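Local atomic coordinates of beta-amyloid-like protein (Caenorhabditis elegans, PDB entry 3K66), a protein that is a nematode homologue of the human amyloid precursor protein whose E2 domain binds heparin and which probably acts in cell adhesion and neuronal development. Residues Asp174-Asn178 with Trp202-Arg206. Residues are numbered along the deposited sequence; the frame is centred on the assembly and turned at random.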
# COMPACT_ATOMS: atom_id res chain seq x y z
N ASP A 174 -7.61 5.33 -16.77
CA ASP A 174 -8.24 6.38 -17.53
C ASP A 174 -9.06 5.71 -18.65
O ASP A 174 -10.26 5.95 -18.76
CB ASP A 174 -7.20 7.34 -18.11
CG ASP A 174 -6.75 8.42 -17.13
OD1 ASP A 174 -6.98 8.32 -15.89
OD2 ASP A 174 -6.14 9.39 -17.61
N LEU A 175 -8.42 4.86 -19.44
CA LEU A 175 -9.12 4.18 -20.54
C LEU A 175 -10.43 3.55 -20.07
O LEU A 175 -11.50 3.87 -20.59
CB LEU A 175 -8.23 3.13 -21.20
CG LEU A 175 -7.25 3.72 -22.23
CD1 LEU A 175 -6.39 2.60 -22.81
CD2 LEU A 175 -8.01 4.44 -23.32
N ARG A 176 -10.36 2.65 -19.08
CA ARG A 176 -11.58 2.03 -18.58
C ARG A 176 -12.62 3.12 -18.19
O ARG A 176 -13.78 3.06 -18.59
CB ARG A 176 -11.30 1.10 -17.37
CG ARG A 176 -10.63 -0.22 -17.73
CD ARG A 176 -10.43 -1.08 -16.50
NE ARG A 176 -9.47 -0.49 -15.58
CZ ARG A 176 -8.18 -0.81 -15.53
NH1 ARG A 176 -7.68 -1.74 -16.33
NH2 ARG A 176 -7.38 -0.17 -14.68
N ILE A 177 -12.20 4.14 -17.43
CA ILE A 177 -13.16 5.19 -17.05
C ILE A 177 -13.74 5.90 -18.28
O ILE A 177 -14.94 6.16 -18.35
CB ILE A 177 -12.56 6.26 -16.07
CG1 ILE A 177 -12.25 5.59 -14.73
CG2 ILE A 177 -13.56 7.38 -15.79
CD1 ILE A 177 -11.61 6.49 -13.70
N ASN A 178 -12.91 6.23 -19.26
CA ASN A 178 -13.50 6.87 -20.43
C ASN A 178 -14.44 5.89 -21.12
O ASN A 178 -15.61 6.21 -21.37
CB ASN A 178 -12.43 7.39 -21.39
CG ASN A 178 -11.92 8.76 -20.96
OD1 ASN A 178 -10.77 9.10 -21.17
ND2 ASN A 178 -12.81 9.56 -20.36
N TRP A 202 -15.72 13.20 -11.42
CA TRP A 202 -14.44 12.52 -11.60
C TRP A 202 -13.29 13.49 -11.32
O TRP A 202 -12.38 13.17 -10.58
CB TRP A 202 -14.36 11.96 -13.02
CG TRP A 202 -13.10 11.27 -13.39
CD1 TRP A 202 -12.19 10.71 -12.55
CD2 TRP A 202 -12.71 10.89 -14.71
NE1 TRP A 202 -11.26 9.98 -13.27
CE2 TRP A 202 -11.56 10.08 -14.59
CE3 TRP A 202 -13.23 11.15 -15.97
CZ2 TRP A 202 -10.92 9.52 -15.70
CZ3 TRP A 202 -12.60 10.60 -17.09
CH2 TRP A 202 -11.45 9.79 -16.94
N LYS A 203 -13.34 14.69 -11.90
CA LYS A 203 -12.29 15.66 -11.67
C LYS A 203 -12.28 16.04 -10.18
O LYS A 203 -11.22 16.10 -9.54
CB LYS A 203 -12.50 16.91 -12.55
CG LYS A 203 -11.62 18.10 -12.22
CD LYS A 203 -12.26 19.01 -11.15
CE LYS A 203 -11.66 20.43 -11.18
NZ LYS A 203 -10.16 20.40 -11.03
N ASP A 204 -13.47 16.30 -9.64
CA ASP A 204 -13.58 16.65 -8.23
C ASP A 204 -13.08 15.51 -7.35
O ASP A 204 -12.26 15.71 -6.47
CB ASP A 204 -15.03 17.01 -7.86
CG ASP A 204 -15.40 18.41 -8.31
OD1 ASP A 204 -14.47 19.25 -8.33
OD2 ASP A 204 -16.58 18.68 -8.63
N TYR A 205 -13.57 14.29 -7.59
CA TYR A 205 -13.13 13.17 -6.78
C TYR A 205 -11.64 12.95 -6.84
O TYR A 205 -11.02 12.68 -5.83
CB TYR A 205 -13.83 11.88 -7.19
CG TYR A 205 -13.58 10.79 -6.17
CD1 TYR A 205 -14.26 10.78 -4.96
CD2 TYR A 205 -12.65 9.79 -6.42
CE1 TYR A 205 -14.03 9.79 -4.00
CE2 TYR A 205 -12.40 8.79 -5.48
CZ TYR A 205 -13.10 8.80 -4.27
OH TYR A 205 -12.91 7.81 -3.35
N ARG A 206 -11.04 13.05 -8.03
CA ARG A 206 -9.60 12.87 -8.10
C ARG A 206 -8.89 13.97 -7.31
O ARG A 206 -7.95 13.70 -6.56
CB ARG A 206 -9.10 12.88 -9.54
CG ARG A 206 -7.59 12.89 -9.59
CD ARG A 206 -7.05 12.76 -11.00
NE ARG A 206 -7.34 11.43 -11.52
CZ ARG A 206 -7.01 11.02 -12.74
NH1 ARG A 206 -6.38 11.87 -13.54
NH2 ARG A 206 -7.31 9.79 -13.17
O HOH W 1 -5.15 11.46 -16.14
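Trp202 lays the six-membered ring of its indole over the CG2 methyl of Ile177, a CH-pi contact in which the methyl sits 3.3 Å from the ring centroid, almost straight over the face. CD1 of the same isoleucine reaches the pyrrole part, 3.5 Å from Trp202 NE1. With CG anti to the backbone N (chi1 178°), the indole extends across the gap between two helices whose local axes stay 14.0 Å apart. At its rim, Asn178 ND2 meets CZ3 of Trp202 at 3.4 Å, the amide standing steeply against the ring plane. Beside the indole, Arg206 NH2 donates to the syn lone pair of Asp174 OD1 over 3.1 Å, with an N-H...O angle of 160°. Carboxylate and guanidinium are nearly coplanar, and a water joins their other ends, taking a bond from Arg206 NH1 and giving one to Asp174 OD2. The stronger partner of Arg206 is Glu138 on helix 123-154, so its NH2 is shared by two carboxylates; Trp202 NE1 makes a weak bond to the same glutamate. Replacing Trp202 by an alanine is likely to open a gap over Ile177 CG2 and to take from Asn178 ND2 the ring edge it rests against. Segments 174-178 and 202-206, running roughly antiparallel with helix 123-154 alongside, are joined here in the manner of the all-helical, antiparallel bundle of the E2 domain.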